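Local atomic coordinates of signal recognition particle 54 kDa protein (PDB entry 7EPK), a protein that belongs to the SRP54 family of signal recognition particle proteins, joining a helical bundle, a P-loop nucleotide-binding domain and a C-terminal helical domain. Residues A[111-116]-A[127-132]; A[330-335]-A[414-419]; A[374-379]-A[408-413]. One frame throughout, in Å; residues are numbered along the deposited sequence.

Contact 1 of 3, residues A[111-116]-A[127-132]. With GDP (guanosine-5'-diphosphate), chain B.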
loop_
_atom_site.group_PDB
_atom_site.type_symbol
_atom_site.label_atom_id
_atom_site.label_comp_id
_atom_site.label_asym_id
_atom_site.label_seq_id
_atom_site.Cartn_x
_atom_site.Cartn_y
_atom_site.Cartn_z
ATOM N N THR A 111 -25.022 1.283 9.830
ATOM C CA THR A 111 -24.659 1.550 8.413
ATOM C C THR A 111 -23.342 0.807 8.057
ATOM O O THR A 111 -23.290 0.084 7.021
ATOM C CB THR A 111 -24.632 3.068 8.144
ATOM O OG1 THR A 111 -25.541 3.797 8.991
ATOM C CG2 THR A 111 -24.952 3.362 6.692
ATOM N N THR A 112 -22.301 0.933 8.885
ATOM C CA THR A 112 -20.979 0.301 8.637
ATOM C C THR A 112 -21.139 -1.222 8.654
ATOM O O THR A 112 -20.519 -1.884 7.807
ATOM C CB THR A 112 -19.896 0.815 9.602
ATOM O OG1 THR A 112 -19.859 2.242 9.501
ATOM C CG2 THR A 112 -18.520 0.245 9.316
ATOM N N ALA A 113 -21.961 -1.755 9.555
ATOM C CA ALA A 113 -22.305 -3.199 9.620
ATOM C C ALA A 113 -22.838 -3.658 8.253
ATOM O O ALA A 113 -22.259 -4.627 7.698
ATOM C CB ALA A 113 -23.284 -3.480 10.740
ATOM N N GLY A 114 -23.860 -2.970 7.721
ATOM C CA GLY A 114 -24.435 -3.254 6.391
ATOM C C GLY A 114 -23.374 -3.165 5.295
ATOM O O GLY A 114 -23.224 -4.164 4.501
ATOM N N LYS A 115 -22.652 -2.029 5.256
ATOM C CA LYS A 115 -21.643 -1.715 4.210
ATOM C C LYS A 115 -20.587 -2.816 4.234
ATOM O O LYS A 115 -20.136 -3.272 3.146
ATOM C CB LYS A 115 -21.030 -0.331 4.454
ATOM C CG LYS A 115 -21.830 0.846 3.898
ATOM C CD LYS A 115 -22.007 2.021 4.863
ATOM C CE LYS A 115 -20.771 2.876 5.050
ATOM N NZ LYS A 115 -20.657 3.910 3.996
ATOM N N LEU A 116 -20.237 -3.240 5.447
ATOM C CA LEU A 116 -19.189 -4.261 5.703
ATOM C C LEU A 116 -19.694 -5.640 5.283
ATOM O O LEU A 116 -18.901 -6.379 4.709
ATOM C CB LEU A 116 -18.798 -4.236 7.183
ATOM C CG LEU A 116 -17.529 -5.008 7.530
ATOM C CD1 LEU A 116 -16.316 -4.407 6.838
ATOM C CD2 LEU A 116 -17.316 -5.023 9.031
ATOM N N VAL A 127 -22.069 -14.304 4.643
ATOM C CA VAL A 127 -22.084 -13.277 5.725
ATOM C C VAL A 127 -23.430 -13.302 6.454
ATOM O O VAL A 127 -24.471 -13.215 5.759
ATOM C CB VAL A 127 -21.824 -11.880 5.135
ATOM C CG1 VAL A 127 -21.897 -10.776 6.183
ATOM C CG2 VAL A 127 -20.495 -11.843 4.415
ATOM N N GLY A 128 -23.400 -13.344 7.793
ATOM C CA GLY A 128 -24.546 -13.003 8.667
ATOM C C GLY A 128 -24.283 -11.736 9.474
ATOM O O GLY A 128 -23.105 -11.516 9.820
ATOM N N LEU A 129 -25.320 -10.905 9.692
ATOM C CA LEU A 129 -25.362 -9.772 10.670
ATOM C C LEU A 129 -26.169 -10.193 11.913
ATOM O O LEU A 129 -26.993 -11.114 11.828
ATOM C CB LEU A 129 -25.974 -8.529 10.010
ATOM C CG LEU A 129 -25.059 -7.773 9.033
ATOM C CD1 LEU A 129 -25.843 -6.901 8.070
ATOM C CD2 LEU A 129 -24.065 -6.900 9.768
ATOM N N VAL A 130 -25.923 -9.560 13.052
ATOM C CA VAL A 130 -26.609 -9.832 14.348
ATOM C C VAL A 130 -26.985 -8.491 14.975
ATOM O O VAL A 130 -26.050 -7.689 15.254
ATOM C CB VAL A 130 -25.687 -10.617 15.290
ATOM C CG1 VAL A 130 -26.232 -10.689 16.704
ATOM C CG2 VAL A 130 -25.375 -12.003 14.758
ATOM N N SER A 131 -28.277 -8.244 15.216
ATOM C CA SER A 131 -28.761 -7.047 15.963
ATOM C C SER A 131 -28.736 -7.348 17.470
ATOM O O SER A 131 -29.619 -8.078 17.960
ATOM C CB SER A 131 -30.131 -6.577 15.500
ATOM O OG SER A 131 -30.491 -5.341 16.121
ATOM N N SER A 132 -27.732 -6.828 18.178
ATOM C CA SER A 132 -27.620 -6.905 19.655
ATOM C C SER A 132 -28.195 -5.625 20.270
ATOM O O SER A 132 -28.552 -5.676 21.468
ATOM C CB SER A 132 -26.194 -7.111 20.096
ATOM O OG SER A 132 -25.537 -5.853 20.274
HETATM P PB GDP B . -25.092 4.212 14.780
HETATM O O1B GDP B . -25.925 4.821 15.887
HETATM O O2B GDP B . -23.619 4.230 15.140
HETATM O O3B GDP B . -25.558 2.852 14.285
HETATM O O3A GDP B . -25.214 5.138 13.470
HETATM P PA GDP B . -26.173 4.832 12.192
HETATM O O1A GDP B . -27.589 4.777 12.750
HETATM O O2A GDP B . -25.598 3.774 11.280
HETATM O "O5'" GDP B . -26.091 6.147 11.281
HETATM C "C5'" GDP B . -26.148 7.474 11.835
HETATM C "C4'" GDP B . -26.099 8.448 10.670
HETATM O "O4'" GDP B . -24.810 8.361 10.049
HETATM C "C3'" GDP B . -27.115 8.073 9.595
HETATM O "O3'" GDP B . -27.813 9.244 9.182
HETATM C "C2'" GDP B . -26.301 7.455 8.468
HETATM O "O2'" GDP B . -26.946 7.656 7.202
HETATM C "C1'" GDP B . -24.953 8.178 8.622
HETATM N N9 GDP B . -23.696 7.572 8.036
HETATM C C8 GDP B . -23.090 6.417 8.378
HETATM N N7 GDP B . -21.952 6.207 7.658
HETATM C C5 GDP B . -21.806 7.261 6.856
HETATM C C6 GDP B . -20.826 7.680 5.851
HETATM O O6 GDP B . -19.853 6.955 5.582
HETATM N N1 GDP B . -21.024 8.840 5.213
HETATM C C2 GDP B . -22.085 9.631 5.472
HETATM N N2 GDP B . -22.211 10.798 4.792
HETATM N N3 GDP B . -23.030 9.306 6.392
HETATM C C4 GDP B . -22.941 8.151 7.099
#
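A113 and L129 meet where helix 109-122 lies against strand 127-131, a small example of how a P-loop fold seats the helix that follows its phosphate-binding loop on the sheet. The methyl CB of A113 points at the strand and comes within 3.6 Å of L129 CD2. That same CD2 stands 3.6 Å from the A113 carbonyl O, so one branch of the leucine rests over both the methyl and the backbone of the helix. The other branch reaches further along the turn, with L129 CD1 4.3 Å from G114 CA, a looser touch on the backbone. L129 can straddle the two residues because its CG lies anti to its own carbonyl carbon (chi1 -76°), which sends the fork toward the helix.

The same turn of helix serves the guanosine-5'-diphosphate. The amide of T111 gives a nearly straight hydrogen bond, T111 N to GDP O2A at 2.9 Å (169°), although the place of that oxygen is somewhat doubtful. K115 bends at chi2, chi3 and chi4, folding its chain so that NZ comes 3.5 Å from O6 of the guanine, while the ammonium is hydrogen-bonded to the carbonyl O of E277. Helix 109-122 forms the connection of a beta-alpha-beta crossover from strand 97-102 to strand 127-131, with strand 180-184 between those two in the sheet. I182 of that middle strand touches both A113 and L129, and L143 of helix 139-150 also packs on both.

Contact 2 of 3, residues A[330-335]-A[414-419]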
loop_
_atom_site.group_PDB
_atom_site.type_symbol
_atom_site.label_atom_id
_atom_site.label_comp_id
_atom_site.label_asym_id
_atom_site.label_seq_id
_atom_site.Cartn_x
_atom_site.Cartn_y
_atom_site.Cartn_z
ATOM N N TYR A 330 25.303 -9.607 -17.508
ATOM C CA TYR A 330 24.107 -9.985 -16.724
ATOM C C TYR A 330 23.356 -8.731 -16.262
ATOM O O TYR A 330 22.124 -8.735 -16.344
ATOM C CB TYR A 330 24.489 -10.832 -15.519
ATOM C CG TYR A 330 23.284 -11.340 -14.783
ATOM C CD1 TYR A 330 22.668 -12.512 -15.170
ATOM C CD2 TYR A 330 22.731 -10.633 -13.738
ATOM C CE1 TYR A 330 21.565 -13.006 -14.495
ATOM C CE2 TYR A 330 21.622 -11.106 -13.060
ATOM C CZ TYR A 330 21.035 -12.300 -13.434
ATOM O OH TYR A 330 19.950 -12.792 -12.765
ATOM N N ARG A 331 24.077 -7.712 -15.775
ATOM C CA ARG A 331 23.488 -6.454 -15.248
ATOM C C ARG A 331 22.953 -5.646 -16.429
ATOM O O ARG A 331 21.874 -5.016 -16.279
ATOM C CB ARG A 331 24.514 -5.629 -14.462
ATOM C CG ARG A 331 24.790 -6.148 -13.058
ATOM C CD ARG A 331 25.622 -5.180 -12.232
ATOM N NE ARG A 331 26.231 -5.852 -11.086
ATOM C CZ ARG A 331 27.461 -6.365 -11.057
ATOM N NH1 ARG A 331 27.895 -6.981 -9.968
ATOM N NH2 ARG A 331 28.255 -6.261 -12.109
ATOM N N GLN A 332 23.702 -5.668 -17.538
ATOM C CA GLN A 332 23.353 -5.015 -18.824
ATOM C C GLN A 332 22.018 -5.574 -19.327
ATOM O O GLN A 332 21.143 -4.768 -19.632
ATOM C CB GLN A 332 24.465 -5.238 -19.844
ATOM C CG GLN A 332 24.242 -4.501 -21.159
ATOM C CD GLN A 332 25.338 -4.823 -22.141
ATOM O OE1 GLN A 332 26.517 -4.572 -21.880
ATOM N NE2 GLN A 332 24.946 -5.425 -23.254
ATOM N N LEU A 333 21.864 -6.898 -19.377
ATOM C CA LEU A 333 20.639 -7.560 -19.902
ATOM C C LEU A 333 19.468 -7.213 -18.985
ATOM O O LEU A 333 18.450 -6.702 -19.508
ATOM C CB LEU A 333 20.846 -9.076 -20.001
ATOM C CG LEU A 333 21.947 -9.526 -20.964
ATOM C CD1 LEU A 333 22.300 -10.995 -20.772
ATOM C CD2 LEU A 333 21.556 -9.251 -22.402
ATOM N N ARG A 334 19.606 -7.456 -17.674
ATOM C CA ARG A 334 18.566 -7.108 -16.668
ATOM C C ARG A 334 18.063 -5.691 -16.951
ATOM O O ARG A 334 16.856 -5.512 -17.080
ATOM C CB ARG A 334 19.089 -7.175 -15.235
ATOM C CG ARG A 334 18.042 -6.799 -14.192
ATOM C CD ARG A 334 18.513 -6.950 -12.752
ATOM N NE ARG A 334 18.176 -5.783 -11.942
ATOM C CZ ARG A 334 18.695 -4.559 -12.100
ATOM N NH1 ARG A 334 19.585 -4.307 -13.052
ATOM N NH2 ARG A 334 18.309 -3.580 -11.299
ATOM N N ALA A 335 18.988 -4.739 -17.078
ATOM C CA ALA A 335 18.713 -3.303 -17.322
ATOM C C ALA A 335 17.917 -3.129 -18.624
ATOM O O ALA A 335 16.864 -2.455 -18.597
ATOM C CB ALA A 335 20.013 -2.520 -17.344
ATOM N N LEU A 414 28.842 -16.291 -25.562
ATOM C CA LEU A 414 30.313 -16.376 -25.455
ATOM C C LEU A 414 30.939 -15.489 -26.535
ATOM O O LEU A 414 31.758 -14.604 -26.171
ATOM C CB LEU A 414 30.725 -17.846 -25.526
ATOM C CG LEU A 414 31.053 -18.462 -24.164
ATOM C CD1 LEU A 414 29.963 -18.202 -23.135
ATOM C CD2 LEU A 414 31.314 -19.951 -24.287
ATOM N N VAL A 415 30.503 -15.631 -27.791
ATOM C CA VAL A 415 31.008 -14.801 -28.929
ATOM C C VAL A 415 30.728 -13.333 -28.599
ATOM O O VAL A 415 31.660 -12.514 -28.768
ATOM C CB VAL A 415 30.396 -15.213 -30.285
ATOM C CG1 VAL A 415 30.805 -14.281 -31.420
ATOM C CG2 VAL A 415 30.756 -16.643 -30.641
ATOM N N TYR A 416 29.506 -13.038 -28.132
ATOM C CA TYR A 416 29.013 -11.675 -27.791
ATOM C C TYR A 416 30.007 -11.046 -26.825
ATOM O O TYR A 416 30.583 -9.969 -27.122
ATOM C CB TYR A 416 27.610 -11.716 -27.178
ATOM C CG TYR A 416 27.036 -10.369 -26.816
ATOM C CD1 TYR A 416 26.397 -9.589 -27.767
ATOM C CD2 TYR A 416 27.127 -9.875 -25.523
ATOM C CE1 TYR A 416 25.869 -8.349 -27.445
ATOM C CE2 TYR A 416 26.606 -8.638 -25.188
ATOM C CZ TYR A 416 25.968 -7.879 -26.152
ATOM O OH TYR A 416 25.444 -6.662 -25.844
ATOM N N TYR A 417 30.242 -11.754 -25.724
ATOM C CA TYR A 417 31.278 -11.410 -24.725
ATOM C C TYR A 417 32.575 -11.105 -25.490
ATOM O O TYR A 417 32.996 -9.943 -25.465
ATOM C CB TYR A 417 31.335 -12.509 -23.661
ATOM C CG TYR A 417 32.607 -12.551 -22.857
ATOM C CD1 TYR A 417 32.816 -11.716 -21.775
ATOM C CD2 TYR A 417 33.620 -13.426 -23.202
ATOM C CE1 TYR A 417 34.003 -11.758 -21.057
ATOM C CE2 TYR A 417 34.807 -13.484 -22.494
ATOM C CZ TYR A 417 34.998 -12.653 -21.414
ATOM O OH TYR A 417 36.165 -12.778 -20.723
ATOM N N LYS A 418 33.144 -12.081 -26.213
ATOM C CA LYS A 418 34.450 -11.919 -26.924
ATOM C C LYS A 418 34.353 -10.747 -27.903
ATOM O O LYS A 418 35.276 -9.914 -27.921
ATOM C CB LYS A 418 34.869 -13.175 -27.694
ATOM C CG LYS A 418 35.131 -14.424 -26.855
ATOM C CD LYS A 418 35.034 -15.711 -27.673
ATOM C CE LYS A 418 34.982 -16.990 -26.862
ATOM N NZ LYS A 418 34.630 -18.149 -27.719
ATOM N N ASN A 419 33.272 -10.690 -28.682
ATOM C CA ASN A 419 33.125 -9.716 -29.794
ATOM C C ASN A 419 33.094 -8.304 -29.194
ATOM O O ASN A 419 33.824 -7.437 -29.708
ATOM C CB ASN A 419 31.924 -10.037 -30.692
ATOM C CG ASN A 419 32.215 -9.788 -32.156
ATOM O OD1 ASN A 419 32.416 -8.648 -32.569
ATOM N ND2 ASN A 419 32.244 -10.850 -32.946
#
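Q332 and Y416 reach toward each other from helices 326-337 and 409-423, and the whole contact between their segments is carried by these two side chains. Approaching from opposite directions, they meet through one hydrogen bond, from Q332 NE2 to Y416 OH at 2.9 Å. The phenol oxygen lies in the plane of the amide, yet the bond is bent, with an N-H...O angle of 132°. The amide nitrogen comes to the edge of the tyrosine ring, near its plane, with Q332 NE2 3.9 Å from Y416 CZ, and not over a face. The two flat groups are turned 67° apart, which rules out a stack. Q332 spans the gap by full extension: CG is anti to the backbone N (chi1 -175°) and the chain runs on straight to the amide. Both segments belong to the signal peptide binding domain of the SRP54 family, an all-helical unit; here the glutamine and tyrosine span two helical segments whose backbones do not touch. The bridge is buried, and the phenol oxygen has a second partner, the carbonyl O of A362, so Y416 OH can accept from the amide and donate to the carbonyl, a pairing that would fix the rotation of the hydroxyl. A315 and V319 of helix 293-320 touch the glutamine side chain, while I329 and the ring of W373 lie against Y416.

Contact 3 of 3, residues A[374-379]-A[408-413]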
loop_
_atom_site.group_PDB
_atom_site.type_symbol
_atom_site.label_atom_id
_atom_site.label_comp_id
_atom_site.label_asym_id
_atom_site.label_seq_id
_atom_site.Cartn_x
_atom_site.Cartn_y
_atom_site.Cartn_z
ATOM N N MET A 374 20.448 -14.673 -19.729
ATOM C CA MET A 374 20.437 -14.488 -18.258
ATOM C C MET A 374 20.360 -15.866 -17.584
ATOM O O MET A 374 21.168 -16.118 -16.671
ATOM C CB MET A 374 19.330 -13.528 -17.804
ATOM C CG MET A 374 19.762 -12.039 -17.917
ATOM S SD MET A 374 18.492 -10.762 -17.542
ATOM C CE MET A 374 17.915 -11.384 -15.963
ATOM N N ALA A 375 19.512 -16.771 -18.072
ATOM C CA ALA A 375 19.361 -18.156 -17.546
ATOM C C ALA A 375 20.702 -18.883 -17.636
ATOM O O ALA A 375 21.080 -19.557 -16.657
ATOM C CB ALA A 375 18.301 -18.895 -18.327
ATOM N N ILE A 376 21.358 -18.746 -18.796
ATOM C CA ILE A 376 22.711 -19.291 -19.121
ATOM C C ILE A 376 23.688 -18.871 -18.020
ATOM O O ILE A 376 24.306 -19.750 -17.436
ATOM C CB ILE A 376 23.195 -18.794 -20.503
ATOM C CG1 ILE A 376 22.389 -19.373 -21.671
ATOM C CG2 ILE A 376 24.687 -19.038 -20.665
ATOM C CD1 ILE A 376 22.858 -20.725 -22.138
ATOM N N ILE A 377 23.841 -17.559 -17.801
ATOM C CA ILE A 377 24.815 -16.965 -16.836
ATOM C C ILE A 377 24.496 -17.526 -15.446
ATOM O O ILE A 377 25.418 -17.920 -14.712
ATOM C CB ILE A 377 24.775 -15.421 -16.871
ATOM C CG1 ILE A 377 25.191 -14.859 -18.231
ATOM C CG2 ILE A 377 25.655 -14.836 -15.783
ATOM C CD1 ILE A 377 24.859 -13.417 -18.401
ATOM N N GLU A 378 23.218 -17.611 -15.103
ATOM C CA GLU A 378 22.790 -18.090 -13.763
ATOM C C GLU A 378 23.254 -19.538 -13.542
ATOM O O GLU A 378 23.388 -19.920 -12.371
ATOM C CB GLU A 378 21.282 -17.905 -13.605
ATOM C CG GLU A 378 20.849 -16.453 -13.504
ATOM C CD GLU A 378 19.350 -16.253 -13.579
ATOM O OE1 GLU A 378 18.905 -15.105 -13.790
ATOM O OE2 GLU A 378 18.635 -17.248 -13.427
ATOM N N SER A 379 23.499 -20.314 -14.605
ATOM C CA SER A 379 23.863 -21.765 -14.540
ATOM C C SER A 379 25.393 -21.956 -14.584
ATOM O O SER A 379 25.862 -23.027 -14.169
ATOM C CB SER A 379 23.157 -22.582 -15.623
ATOM O OG SER A 379 21.740 -22.557 -15.459
ATOM N N ASP A 408 24.755 -24.384 -28.567
ATOM C CA ASP A 408 25.088 -23.278 -29.510
ATOM C C ASP A 408 24.658 -21.930 -28.912
ATOM O O ASP A 408 25.277 -20.923 -29.263
ATOM C CB ASP A 408 24.427 -23.457 -30.888
ATOM C CG ASP A 408 25.179 -24.306 -31.906
ATOM O OD1 ASP A 408 26.298 -24.784 -31.594
ATOM O OD2 ASP A 408 24.637 -24.469 -33.021
ATOM N N ASP A 409 23.608 -21.897 -28.083
ATOM C CA ASP A 409 23.124 -20.651 -27.424
ATOM C C ASP A 409 24.227 -20.104 -26.516
ATOM O O ASP A 409 24.568 -18.899 -26.629
ATOM C CB ASP A 409 21.831 -20.868 -26.637
ATOM C CG ASP A 409 20.637 -20.239 -27.323
ATOM O OD1 ASP A 409 20.712 -19.024 -27.629
ATOM O OD2 ASP A 409 19.660 -20.967 -27.568
ATOM N N VAL A 410 24.768 -20.973 -25.661
ATOM C CA VAL A 410 25.910 -20.649 -24.760
ATOM C C VAL A 410 27.136 -20.265 -25.613
ATOM O O VAL A 410 27.993 -19.536 -25.089
ATOM C CB VAL A 410 26.171 -21.767 -23.723
ATOM C CG1 VAL A 410 25.925 -23.170 -24.252
ATOM C CG2 VAL A 410 27.557 -21.665 -23.111
ATOM N N ARG A 411 27.196 -20.648 -26.896
ATOM C CA ARG A 411 28.225 -20.140 -27.859
ATOM C C ARG A 411 27.905 -18.702 -28.293
ATOM O O ARG A 411 28.859 -17.934 -28.445
ATOM C CB ARG A 411 28.344 -20.983 -29.138
ATOM C CG ARG A 411 29.051 -22.319 -28.980
ATOM C CD ARG A 411 29.103 -23.064 -30.302
ATOM N NE ARG A 411 29.921 -24.253 -30.121
ATOM C CZ ARG A 411 31.247 -24.282 -30.196
ATOM N NH1 ARG A 411 31.920 -23.184 -30.514
ATOM N NH2 ARG A 411 31.894 -25.415 -29.963
ATOM N N GLU A 412 26.636 -18.361 -28.540
ATOM C CA GLU A 412 26.228 -17.010 -29.028
ATOM C C GLU A 412 26.661 -15.956 -27.996
ATOM O O GLU A 412 27.315 -14.990 -28.394
ATOM C CB GLU A 412 24.715 -16.909 -29.276
ATOM C CG GLU A 412 24.176 -17.765 -30.417
ATOM C CD GLU A 412 22.657 -17.936 -30.447
ATOM O OE1 GLU A 412 21.970 -17.381 -29.562
ATOM O OE2 GLU A 412 22.151 -18.636 -31.352
ATOM N N LEU A 413 26.284 -16.140 -26.724
ATOM C CA LEU A 413 26.658 -15.247 -25.595
ATOM C C LEU A 413 28.180 -15.135 -25.589
ATOM O O LEU A 413 28.711 -14.003 -25.611
ATOM C CB LEU A 413 26.134 -15.821 -24.264
ATOM C CG LEU A 413 26.651 -15.190 -22.958
ATOM C CD1 LEU A 413 26.599 -13.669 -22.989
ATOM C CD2 LEU A 413 25.858 -15.689 -21.760
#
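I376 faces helix 409-423 and divides its two branches between V410 and L413. Its chain turns at chi2 (-85°), which carries CD1 to 3.8 Å from V410 CB; there the isoleucine and valine side chains cross at about a right angle. The shorter branch serves the other partner: I376 CG2 lies 3.7 Å from L413 CD2, the two side chains sliding past each other in opposite directions. One residue on, the side chain of I377 leaves its backbone pointing neither at nor away from segment 408-413, but its end comes nearer, with I377 CG1 3.7 Å from L413 CD2. A single leucine methyl thus sits against both isoleucines, held out to them by a CG anti to its backbone N (chi1 168°). The carbonyl O of S379 takes a hydrogen bond from R398 NH1. This is a buried apolar helix-helix contact within the signal peptide binding domain of the SRP54 family; the axes of the short helical segments come within 10.4 Å and cross nearly perpendicularly (-94°). Around it, I399 and M396 of helix 393-402 touch I376 and V410 respectively, W373 of helix 367-379 lies against L413, and Y330 of helix 326-337 packs on I377.

Overall arrangement
Contact 1 comes first along the chain and stands alone, in the P-loop domain with its bound guanosine-5'-diphosphate. Its centre is about 60 Å from those of contacts 2 and 3, on the opposite side of the chain's centre. Those two share one helical domain, with centres about 10 Å apart. Contact 3 is nested in the loop that contact 2 closes, and both use helix 409-423, which meets helix 326-337 in one and helix 367-379 in the other. They touch directly: Y330 OH lies 2.7 Å from E378 OE1, a probable hydrogen bond, and L333 packs on M374. The nucleotide site and the C-terminal helical domain thus lie well apart in this structure.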